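Local coordinates for protein lysyl oxidase (Pichia pastoris, PDB 1W7C) that probably oxidises primary amines, lysine side chains among them, using copper and a topaquinone built from one of its own tyrosines, at residues 19-24 with 70-75; 66-71 with 331-336; 307-312 with 425-430; 322-327 with 444-449. One frame throughout, in Å; residues are numbered along the deposited sequence.

Interaction 1 (19-24 with 70-75); sequences NIWTSL and TYLDED
Ile-20 and Tyr-71 are brought together by their first torsions: CG1 of Ile-20 sits between the backbone N and the carbonyl carbon (chi1 54°), which leaves CG2 anti to the carbonyl carbon, while CG of Tyr-71 stands opposite its own backbone N (chi1 171°). The two side chains slide past one another in opposite directions. CG2 of Ile-20 lies 3.7 Å from CE2 of Tyr-71, and CD1 of Ile-20 comes within 4.0 Å of CD2 of the same ring. Beyond them the Tyr-71 OH is hydrogen-bonded to Thr-18 N, just ahead of the turn.

The segment 19-24 is a loop pressed against the last turn of helix 65-73, and its shape comes from a type I beta turn, Asn-19 to Thr-22, overlaid by an Asx turn. In the latter, Trp-21 N gives a bent bond to Asn-19 OD1 (3.0 Å, 140° at the hydrogen), and Thr-22 N closes the former on Asn-19 O at 3.3 Å. Asn-19 ND2 is held in turn by the carbonyls of Glu-299 and Thr-311.

Past this turn Trp-21 and Leu-72 meet head on, CD1 of Leu-72 arriving in the plane of the indole at its six-membered edge, 3.8 Å from CH2 and 3.9 Å from CZ2 of Trp-21. The other methyl, CD2 of Leu-72, is 4.0 Å from Trp-21 CH2, so both methyls touch that one ring atom. Ile-20 also turns back on its neighbour, its CG1 lying over the centre of one indole face.

Interaction 2 (66-71 with 331-336); sequences TEALTY and IVYELS
Tyr-333 reaches from its corner in the chain to helix 65-73, meeting Leu-69 and Ala-68 in succession. Its CG stands opposite the backbone N (chi1 173°), which carries the ring out from the chain corner toward the helix. CB and CG make no close approach to the helix; the contact begins at CD1, 3.8 Å from CD2 of Leu-69. CE1 of Tyr-333 still feels that methyl, at 4.0 Å from Leu-69 CD2, and begins to meet Ala-68. CZ of Tyr-333 comes within 4.0 Å of Ala-68 CB, and the phenol OH is only 3.2 Å from the same CB, a tight fit at the tip. The leucine crosses the ring obliquely, so its methyl braces one flank while the alanine stops the end. Ala-68 CB points straight at the tyrosine, whereas Leu-69 starts off to one side and only its end bends nearer.

The OH is not left to carbon alone: Trp-21 NE1 donates to it. A phenylalanine in place of Tyr-333 would probably leave that indole N-H without its acceptor and open a small gap in front of Ala-68.

Ile-331 and Val-332, both facing Ile-324, form a classic beta bulge just ahead of Tyr-333. The tyrosine packs on Asp-497 and Asp-499, and its side chain lies about 6 Å from the calcium ion those aspartates bind, which places Tyr-333 in the second shell of the site and joins helix 65-73 to it, consistent with a structural link.

Interaction 3 (307-312 with 425-430); sequences WGFYTS and PTLNVR
Phe-309 points its ring from strand 307-314 at Leu-427 and Val-429 of strand 418-433, two strands that face each other without pairing in the interior of the beta-sandwich enzyme domain of copper amine oxidases. The phenyl CG occupies the position between the backbone N and the carbonyl carbon (chi1 56°), and the ring's far end, CE1 and CZ, makes the contact.

Leu-427 comes from the opposite direction with CG anti to its backbone N (chi1 -171°), and its CD2 lies near the plane of the phenyl ring at the edge, 3.9 Å from CE1 and 4.0 Å from CZ of Phe-309. Val-429 uses its CG2 branch, CG1 being anti to the backbone N, and this CG2 stands 4.0 Å from Phe-309 CZ. CD2 of Leu-427 and CG2 of Val-429 thus both approach CZ. From its own strand, Thr-311 places CG2 in the ring plane at another part of the edge, and the ring also stacks with Phe-446, so the phenyl is held from more than one direction.

Leu-427 and Val-429 turn inward, whereas the alternating Thr-426 and Asn-428 face the other side of their strand and Arg-430 reaches Asp-407 of the second subunit. On that outward side of 425-430, within the same chain, Asn-428 ND2 donates to Thr-426 OG1 at 3.0 Å, with an N-H...O angle of 159° and the hydroxyl slightly tilted out of the amide plane.

Interaction 4 (322-327 with 444-449); sequences YDITFK and YKFFLD
Two strands of the beta-sandwich enzyme domain that are not paired with each other meet here through their side chains: Phe-326, at the end of strand 318-326, packs on the backbone of Leu-448 and Asp-449 just beyond strand 440-446, while Ile-324 touches Phe-446 further in. Phe-326 holds CG opposite its backbone N (chi1 -179°), extending the ring toward residues 448-449. Its tip then meets two carbonyl oxygens. CZ of Phe-326 is 3.4 Å from Leu-448 O, which lies near the ring plane at the edge, and CE1 of Phe-326 is 3.6 Å from Asp-449 O, which approaches obliquely. The carbonyl carbon of Asp-449 is also close, 3.6 Å from Phe-326 CZ.

Deeper in, CG2 of Ile-324 reaches the edge of the Phe-446 ring, near its plane, 4.3 Å from CE2. This is a looser touch than the one at Phe-326, and Phe-446 packs on Leu-452 besides.

With an alanine here in place of Phe-326, Leu-448 O would probably lose the ring edge beside it, Asp-449 O its oblique ring contact, and a gap would open next to the subunit interface. That interface is near, because Leu-448 O also accepts a hydrogen bond from Arg-275 of the second subunit, and Phe-326 itself packs on that arginine. The weakly positive rim of the phenyl ring facing Leu-448 O would give a modest electrostatic attraction, so the hydrophobic side chain probably suits this polar backbone better than its apolar character suggests.

Interactions 1 and 2 share helix 65-73, and their centres are 8 Å apart; Ile-20 CD1 of the first packs at 3.7 Å on Ala-68 CB of the second. Interactions 3 and 4 are 7 Å apart, centre to centre, joined by adjacent strands: Gly-308 O meets Thr-325 N at 2.8 Å. The two pairs are tied together, for Trp-21 O probably hydrogen-bonds Ser-312 OG at 2.7 Å, and Val-332 O probably hydrogen-bonds Ile-324 N at 2.9 Å. Tyr-333 of interaction 2 is about 6 Å from the calcium ion and Ile-324 of interaction 4 about 12 Å, side chain to ion. Interactions 3 and 4 both touch the second subunit. None of the contacts contains a residue of the copper-topaquinone site.

Interaction 1 (19-24 with 70-75)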
# COMPACT_ATOMS: atom_id res chain seq x y z
N ASN A 19 -22.70 23.92 8.54
CA ASN A 19 -21.96 23.51 7.38
C ASN A 19 -22.11 24.54 6.25
O ASN A 19 -23.03 24.47 5.41
CB ASN A 19 -22.43 22.14 6.97
CG ASN A 19 -21.56 21.56 5.82
OD1 ASN A 19 -20.91 22.27 5.04
ND2 ASN A 19 -21.58 20.25 5.72
N ILE A 20 -21.19 25.50 6.25
CA ILE A 20 -21.20 26.61 5.31
C ILE A 20 -20.73 26.20 3.91
O ILE A 20 -20.69 27.03 3.00
CB ILE A 20 -20.33 27.78 5.86
CG1 ILE A 20 -18.91 27.31 6.23
CG2 ILE A 20 -21.04 28.37 7.09
CD1 ILE A 20 -17.94 28.43 6.50
N TRP A 21 -20.36 24.93 3.75
CA TRP A 21 -19.91 24.40 2.48
C TRP A 21 -20.97 23.54 1.80
O TRP A 21 -20.71 23.02 0.72
CB TRP A 21 -18.60 23.59 2.65
CG TRP A 21 -17.57 24.30 3.44
CD1 TRP A 21 -16.66 25.20 2.97
CD2 TRP A 21 -17.35 24.22 4.85
NE1 TRP A 21 -15.87 25.66 3.99
CE2 TRP A 21 -16.29 25.10 5.16
CE3 TRP A 21 -17.95 23.51 5.89
CZ2 TRP A 21 -15.78 25.23 6.44
CZ3 TRP A 21 -17.46 23.65 7.17
CH2 TRP A 21 -16.39 24.52 7.44
N THR A 22 -22.12 23.38 2.44
CA THR A 22 -23.06 22.38 1.98
C THR A 22 -23.73 22.78 0.66
O THR A 22 -23.85 23.98 0.34
CB THR A 22 -24.10 22.12 3.10
OG1 THR A 22 -24.74 20.86 2.89
CG2 THR A 22 -25.22 23.19 3.10
N SER A 23 -24.18 21.77 -0.08
CA SER A 23 -24.85 22.01 -1.35
C SER A 23 -26.11 22.83 -1.15
O SER A 23 -26.66 22.90 -0.04
CB SER A 23 -25.19 20.69 -2.06
OG SER A 23 -26.22 19.99 -1.37
N LEU A 24 -26.56 23.47 -2.22
CA LEU A 24 -27.79 24.23 -2.16
C LEU A 24 -28.99 23.34 -1.83
O LEU A 24 -29.11 22.21 -2.30
CB LEU A 24 -28.04 24.95 -3.46
CG LEU A 24 -27.01 26.02 -3.84
CD1 LEU A 24 -27.38 26.55 -5.21
CD2 LEU A 24 -26.95 27.13 -2.79
N THR A 70 -12.89 32.93 10.28
CA THR A 70 -13.40 33.89 11.24
C THR A 70 -14.71 33.36 11.85
O THR A 70 -14.95 33.42 13.05
CB THR A 70 -13.57 35.27 10.59
OG1 THR A 70 -12.29 35.71 10.08
CG2 THR A 70 -13.95 36.33 11.60
N TYR A 71 -15.57 32.79 11.01
CA TYR A 71 -16.79 32.15 11.48
C TYR A 71 -16.53 30.94 12.39
O TYR A 71 -17.12 30.82 13.45
CB TYR A 71 -17.65 31.74 10.27
CG TYR A 71 -18.83 30.90 10.64
CD1 TYR A 71 -19.89 31.43 11.36
CD2 TYR A 71 -18.89 29.57 10.26
CE1 TYR A 71 -20.96 30.67 11.73
CE2 TYR A 71 -19.97 28.79 10.61
CZ TYR A 71 -21.00 29.33 11.36
OH TYR A 71 -22.03 28.54 11.70
N LEU A 72 -15.65 30.04 11.97
CA LEU A 72 -15.40 28.81 12.71
C LEU A 72 -14.69 29.03 14.03
O LEU A 72 -14.99 28.34 15.00
CB LEU A 72 -14.53 27.85 11.88
CG LEU A 72 -15.19 27.34 10.59
CD1 LEU A 72 -14.19 26.54 9.79
CD2 LEU A 72 -16.43 26.50 10.86
N ASP A 73 -13.77 30.00 14.05
CA ASP A 73 -12.79 30.12 15.13
C ASP A 73 -12.90 31.39 15.98
O ASP A 73 -12.41 31.41 17.10
CB ASP A 73 -11.37 30.08 14.56
CG ASP A 73 -10.99 28.76 13.98
OD1 ASP A 73 -11.67 27.71 14.24
OD2 ASP A 73 -9.95 28.72 13.31
N GLU A 74 -13.50 32.44 15.41
CA GLU A 74 -13.48 33.78 16.01
C GLU A 74 -14.87 34.43 16.09
O GLU A 74 -15.00 35.65 16.11
CB GLU A 74 -12.46 34.70 15.29
CG GLU A 74 -11.01 34.18 15.35
CD GLU A 74 -10.00 35.03 14.60
OE1 GLU A 74 -10.34 36.16 14.19
OE2 GLU A 74 -8.86 34.57 14.43
N ASP A 75 -15.92 33.62 16.17
CA ASP A 75 -17.27 34.14 16.42
C ASP A 75 -17.72 35.09 15.29
O ASP A 75 -18.47 36.02 15.52
CB ASP A 75 -17.36 34.87 17.78
CG ASP A 75 -17.18 33.94 18.98
OD1 ASP A 75 -17.50 32.75 18.90
OD2 ASP A 75 -16.68 34.34 20.05

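Interaction 2 (66-71 with 331-336)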
# COMPACT_ATOMS: atom_id res chain seq x y z
N THR A 66 -10.63 33.04 4.65
CA THR A 66 -10.53 33.90 5.82
C THR A 66 -11.89 34.11 6.47
O THR A 66 -12.02 33.99 7.69
CB THR A 66 -9.86 35.20 5.47
OG1 THR A 66 -8.55 34.90 4.99
CG2 THR A 66 -9.63 36.08 6.69
N GLU A 67 -12.94 34.33 5.68
CA GLU A 67 -14.28 34.54 6.25
C GLU A 67 -14.76 33.26 6.89
O GLU A 67 -15.41 33.28 7.95
CB GLU A 67 -15.30 35.08 5.22
CG GLU A 67 -15.59 34.20 4.02
CD GLU A 67 -16.66 34.79 3.08
OE1 GLU A 67 -17.15 35.93 3.33
OE2 GLU A 67 -17.04 34.09 2.11
N ALA A 68 -14.44 32.11 6.32
CA ALA A 68 -14.83 30.84 6.92
C ALA A 68 -14.14 30.66 8.26
O ALA A 68 -14.77 30.22 9.22
CB ALA A 68 -14.47 29.70 5.99
N LEU A 69 -12.83 30.91 8.30
CA LEU A 69 -12.10 30.73 9.55
C LEU A 69 -12.56 31.69 10.64
O LEU A 69 -12.65 31.30 11.80
CB LEU A 69 -10.59 30.86 9.32
CG LEU A 69 -9.96 29.68 8.54
CD1 LEU A 69 -8.48 29.89 8.50
CD2 LEU A 69 -10.27 28.34 9.12
N THR A 70 -12.89 32.93 10.28
CA THR A 70 -13.40 33.89 11.24
C THR A 70 -14.71 33.36 11.85
O THR A 70 -14.95 33.42 13.05
CB THR A 70 -13.57 35.27 10.59
OG1 THR A 70 -12.29 35.71 10.08
CG2 THR A 70 -13.95 36.33 11.60
N TYR A 71 -15.57 32.79 11.01
CA TYR A 71 -16.79 32.15 11.48
C TYR A 71 -16.53 30.94 12.39
O TYR A 71 -17.12 30.82 13.45
CB TYR A 71 -17.65 31.74 10.27
CG TYR A 71 -18.83 30.90 10.64
CD1 TYR A 71 -19.89 31.43 11.36
CD2 TYR A 71 -18.89 29.57 10.26
CE1 TYR A 71 -20.96 30.67 11.73
CE2 TYR A 71 -19.97 28.79 10.61
CZ TYR A 71 -21.00 29.33 11.36
OH TYR A 71 -22.03 28.54 11.70
N ILE A 331 -6.43 20.19 11.56
CA ILE A 331 -5.25 19.84 10.78
C ILE A 331 -5.39 20.11 9.28
O ILE A 331 -4.39 20.36 8.63
CB ILE A 331 -4.79 18.39 11.03
CG1 ILE A 331 -5.84 17.37 10.64
CG2 ILE A 331 -4.32 18.20 12.48
CD1 ILE A 331 -5.29 16.00 10.43
N VAL A 332 -6.62 20.06 8.77
CA VAL A 332 -6.83 20.29 7.32
C VAL A 332 -8.10 21.15 7.16
O VAL A 332 -9.18 20.76 7.60
CB VAL A 332 -7.04 18.94 6.55
CG1 VAL A 332 -7.43 19.22 5.09
CG2 VAL A 332 -5.83 18.06 6.65
N TYR A 333 -7.94 22.30 6.51
CA TYR A 333 -9.07 23.16 6.24
C TYR A 333 -9.99 22.56 5.17
O TYR A 333 -11.20 22.52 5.34
CB TYR A 333 -8.62 24.59 5.85
CG TYR A 333 -9.84 25.41 5.40
CD1 TYR A 333 -10.77 25.85 6.32
CD2 TYR A 333 -10.06 25.69 4.06
CE1 TYR A 333 -11.92 26.51 5.91
CE2 TYR A 333 -11.19 26.36 3.63
CZ TYR A 333 -12.12 26.77 4.58
OH TYR A 333 -13.26 27.39 4.18
N GLU A 334 -9.37 22.10 4.08
CA GLU A 334 -10.07 21.53 2.93
C GLU A 334 -9.28 20.35 2.40
O GLU A 334 -8.08 20.49 2.19
CB GLU A 334 -10.19 22.58 1.82
CG GLU A 334 -10.85 22.05 0.55
CD GLU A 334 -10.99 23.05 -0.59
OE1 GLU A 334 -11.50 22.62 -1.64
OE2 GLU A 334 -10.60 24.25 -0.43
N LEU A 335 -10.00 19.24 2.19
CA LEU A 335 -9.44 18.09 1.48
C LEU A 335 -10.42 17.80 0.36
O LEU A 335 -11.56 17.44 0.63
CB LEU A 335 -9.28 16.89 2.43
CG LEU A 335 -8.89 15.56 1.76
CD1 LEU A 335 -7.55 15.67 1.06
CD2 LEU A 335 -8.84 14.46 2.78
N SER A 336 -10.01 17.91 -0.88
CA SER A 336 -10.98 17.76 -1.96
C SER A 336 -10.30 17.22 -3.22
O SER A 336 -9.37 17.80 -3.77
CB SER A 336 -11.66 19.10 -2.28
OG SER A 336 -10.69 20.10 -2.53

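Interaction 3 (307-312 with 425-430)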
# COMPACT_ATOMS: atom_id res chain seq x y z
N TRP A 307 -11.82 12.62 16.17
CA TRP A 307 -11.88 13.28 14.87
C TRP A 307 -13.22 13.97 14.68
O TRP A 307 -14.25 13.49 15.16
CB TRP A 307 -11.73 12.27 13.74
CG TRP A 307 -10.39 11.65 13.58
CD1 TRP A 307 -9.96 10.48 14.10
CD2 TRP A 307 -9.34 12.10 12.73
NE1 TRP A 307 -8.71 10.16 13.64
CE2 TRP A 307 -8.30 11.14 12.78
CE3 TRP A 307 -9.15 13.22 11.92
CZ2 TRP A 307 -7.12 11.27 12.03
CZ3 TRP A 307 -8.00 13.36 11.20
CH2 TRP A 307 -6.99 12.40 11.28
N GLY A 308 -13.20 15.07 13.94
CA GLY A 308 -14.41 15.73 13.49
C GLY A 308 -14.19 16.30 12.10
O GLY A 308 -13.07 16.68 11.75
N PHE A 309 -15.26 16.40 11.32
CA PHE A 309 -15.21 17.01 9.98
C PHE A 309 -16.61 17.18 9.42
O PHE A 309 -17.53 16.51 9.86
CB PHE A 309 -14.33 16.21 8.98
CG PHE A 309 -14.72 14.78 8.80
CD1 PHE A 309 -14.10 13.79 9.55
CD2 PHE A 309 -15.77 14.40 7.96
CE1 PHE A 309 -14.48 12.45 9.42
CE2 PHE A 309 -16.15 13.06 7.82
CZ PHE A 309 -15.51 12.10 8.56
N TYR A 310 -16.71 18.05 8.43
CA TYR A 310 -17.91 18.22 7.64
C TYR A 310 -17.67 17.68 6.26
O TYR A 310 -16.57 17.77 5.72
CB TYR A 310 -18.28 19.70 7.50
CG TYR A 310 -18.49 20.44 8.80
CD1 TYR A 310 -17.42 20.97 9.49
CD2 TYR A 310 -19.76 20.70 9.28
CE1 TYR A 310 -17.62 21.67 10.68
CE2 TYR A 310 -19.96 21.40 10.48
CZ TYR A 310 -18.88 21.90 11.15
OH TYR A 310 -19.08 22.59 12.33
N THR A 311 -18.73 17.15 5.65
CA THR A 311 -18.66 16.76 4.24
C THR A 311 -19.52 17.69 3.37
O THR A 311 -20.44 18.36 3.84
CB THR A 311 -19.17 15.32 3.99
OG1 THR A 311 -20.55 15.27 4.28
CG2 THR A 311 -18.44 14.29 4.87
N SER A 312 -19.13 17.77 2.12
CA SER A 312 -19.83 18.52 1.11
C SER A 312 -19.81 17.72 -0.17
O SER A 312 -18.91 16.93 -0.39
CB SER A 312 -19.16 19.89 0.90
OG SER A 312 -19.87 20.63 -0.08
N PRO A 425 -9.14 -0.17 14.88
CA PRO A 425 -10.39 0.28 14.25
C PRO A 425 -10.15 1.58 13.51
O PRO A 425 -9.39 2.43 13.96
CB PRO A 425 -11.30 0.53 15.44
CG PRO A 425 -10.34 0.99 16.50
CD PRO A 425 -9.14 0.09 16.33
N THR A 426 -10.79 1.73 12.36
CA THR A 426 -10.65 2.93 11.53
C THR A 426 -12.02 3.43 11.10
O THR A 426 -12.95 2.63 10.89
CB THR A 426 -9.81 2.68 10.27
OG1 THR A 426 -10.39 1.61 9.52
CG2 THR A 426 -8.39 2.33 10.64
N LEU A 427 -12.16 4.73 10.99
CA LEU A 427 -13.34 5.30 10.33
C LEU A 427 -13.08 5.37 8.83
O LEU A 427 -12.00 5.73 8.41
CB LEU A 427 -13.65 6.71 10.83
CG LEU A 427 -14.97 7.29 10.36
CD1 LEU A 427 -16.12 6.56 11.06
CD2 LEU A 427 -15.06 8.76 10.63
N ASN A 428 -14.10 5.06 8.05
CA ASN A 428 -13.99 4.96 6.61
C ASN A 428 -15.16 5.67 5.98
O ASN A 428 -16.31 5.41 6.36
CB ASN A 428 -14.00 3.49 6.20
CG ASN A 428 -12.79 2.74 6.67
OD1 ASN A 428 -11.76 2.74 5.96
ND2 ASN A 428 -12.81 2.23 7.92
N VAL A 429 -14.82 6.54 5.02
CA VAL A 429 -15.81 7.26 4.21
C VAL A 429 -15.54 6.87 2.76
O VAL A 429 -14.41 7.05 2.25
CB VAL A 429 -15.74 8.78 4.41
CG1 VAL A 429 -16.84 9.47 3.64
CG2 VAL A 429 -15.75 9.17 5.91
N ARG A 430 -16.56 6.27 2.12
CA ARG A 430 -16.43 5.86 0.72
C ARG A 430 -17.52 6.43 -0.17
O ARG A 430 -18.68 6.56 0.26
CB ARG A 430 -16.51 4.33 0.62
CG ARG A 430 -16.75 3.77 -0.76
CD ARG A 430 -16.69 2.25 -0.82
NE ARG A 430 -15.32 1.77 -0.66
CZ ARG A 430 -14.92 0.86 0.19
NH1 ARG A 430 -15.78 0.23 0.98
NH2 ARG A 430 -13.64 0.55 0.25

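Interaction 4 (322-327 with 444-449)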
# COMPACT_ATOMS: atom_id res chain seq x y z
N TYR A 322 -14.23 19.35 4.97
CA TYR A 322 -13.84 20.65 5.48
C TYR A 322 -13.69 20.58 6.99
O TYR A 322 -14.39 19.83 7.70
CB TYR A 322 -14.87 21.73 5.08
CG TYR A 322 -14.81 22.09 3.64
CD1 TYR A 322 -15.60 21.44 2.70
CD2 TYR A 322 -13.94 23.05 3.19
CE1 TYR A 322 -15.48 21.75 1.32
CE2 TYR A 322 -13.84 23.38 1.87
CZ TYR A 322 -14.63 22.74 0.94
OH TYR A 322 -14.50 23.11 -0.39
N ASP A 323 -12.76 21.42 7.48
CA ASP A 323 -12.56 21.55 8.94
C ASP A 323 -12.27 20.22 9.61
O ASP A 323 -12.91 19.84 10.58
CB ASP A 323 -13.77 22.26 9.59
CG ASP A 323 -13.44 22.84 10.93
OD1 ASP A 323 -14.36 22.91 11.79
OD2 ASP A 323 -12.28 23.26 11.18
N ILE A 324 -11.29 19.50 9.09
CA ILE A 324 -10.90 18.23 9.65
C ILE A 324 -10.09 18.49 10.91
O ILE A 324 -9.02 19.10 10.85
CB ILE A 324 -10.07 17.35 8.70
CG1 ILE A 324 -10.81 17.12 7.39
CG2 ILE A 324 -9.77 16.01 9.40
CD1 ILE A 324 -10.07 16.30 6.37
N THR A 325 -10.64 18.08 12.04
CA THR A 325 -10.01 18.25 13.33
C THR A 325 -9.66 16.93 13.99
O THR A 325 -10.35 15.93 13.80
CB THR A 325 -10.94 19.04 14.29
OG1 THR A 325 -12.08 18.26 14.63
CG2 THR A 325 -11.36 20.37 13.63
N PHE A 326 -8.60 16.94 14.78
CA PHE A 326 -8.23 15.78 15.60
C PHE A 326 -7.85 16.31 16.98
O PHE A 326 -7.08 17.28 17.10
CB PHE A 326 -7.09 14.98 14.96
CG PHE A 326 -6.70 13.78 15.77
CD1 PHE A 326 -5.49 13.71 16.43
CD2 PHE A 326 -7.57 12.73 15.88
CE1 PHE A 326 -5.17 12.58 17.21
CE2 PHE A 326 -7.25 11.61 16.64
CZ PHE A 326 -6.03 11.54 17.30
N LYS A 327 -8.45 15.73 18.01
CA LYS A 327 -8.26 16.17 19.40
C LYS A 327 -8.40 17.68 19.54
O LYS A 327 -7.60 18.34 20.21
CB LYS A 327 -6.96 15.61 19.98
CG LYS A 327 -7.02 14.10 20.13
CD LYS A 327 -5.82 13.53 20.88
CE LYS A 327 -6.05 12.04 21.19
NZ LYS A 327 -7.06 11.88 22.27
N TYR A 444 -11.50 7.23 2.32
CA TYR A 444 -10.84 8.09 3.28
C TYR A 444 -10.90 7.32 4.61
O TYR A 444 -11.98 7.04 5.12
CB TYR A 444 -11.56 9.45 3.36
CG TYR A 444 -11.56 10.17 2.06
CD1 TYR A 444 -12.49 9.89 1.07
CD2 TYR A 444 -10.59 11.12 1.77
CE1 TYR A 444 -12.42 10.50 -0.20
CE2 TYR A 444 -10.53 11.74 0.53
CZ TYR A 444 -11.46 11.47 -0.43
OH TYR A 444 -11.36 12.13 -1.64
N LYS A 445 -9.71 7.01 5.17
CA LYS A 445 -9.57 6.11 6.30
C LYS A 445 -8.82 6.83 7.42
O LYS A 445 -7.68 7.29 7.22
CB LYS A 445 -8.80 4.88 5.82
CG LYS A 445 -8.62 3.84 6.93
CD LYS A 445 -7.71 2.68 6.49
CE LYS A 445 -8.37 1.76 5.43
NZ LYS A 445 -9.58 1.04 5.89
N PHE A 446 -9.46 6.96 8.56
CA PHE A 446 -8.96 7.70 9.70
C PHE A 446 -8.54 6.74 10.83
O PHE A 446 -9.26 5.80 11.11
CB PHE A 446 -10.05 8.65 10.27
CG PHE A 446 -10.55 9.69 9.26
CD1 PHE A 446 -11.48 9.36 8.29
CD2 PHE A 446 -10.13 10.99 9.34
CE1 PHE A 446 -11.97 10.30 7.40
CE2 PHE A 446 -10.60 11.93 8.44
CZ PHE A 446 -11.47 11.59 7.47
N PHE A 447 -7.37 7.01 11.41
CA PHE A 447 -6.76 6.12 12.42
C PHE A 447 -6.74 6.77 13.80
O PHE A 447 -6.80 8.01 13.94
CB PHE A 447 -5.34 5.81 12.01
CG PHE A 447 -5.20 4.97 10.74
CD1 PHE A 447 -4.96 3.61 10.81
CD2 PHE A 447 -5.31 5.56 9.48
CE1 PHE A 447 -4.78 2.87 9.65
CE2 PHE A 447 -5.14 4.83 8.34
CZ PHE A 447 -4.88 3.46 8.43
N LEU A 448 -6.58 5.95 14.83
CA LEU A 448 -6.69 6.42 16.22
C LEU A 448 -5.56 7.44 16.60
O LEU A 448 -5.75 8.19 17.56
CB LEU A 448 -6.65 5.26 17.18
CG LEU A 448 -7.88 4.38 17.20
CD1 LEU A 448 -7.64 3.18 18.14
CD2 LEU A 448 -9.14 5.12 17.65
N ASP A 449 -4.42 7.42 15.92
CA ASP A 449 -3.30 8.27 16.30
C ASP A 449 -3.37 9.67 15.69
O ASP A 449 -2.53 10.51 16.03
CB ASP A 449 -1.98 7.65 15.85
CG ASP A 449 -1.86 7.60 14.35
OD1 ASP A 449 -0.84 8.12 13.79
OD2 ASP A 449 -2.80 7.11 13.68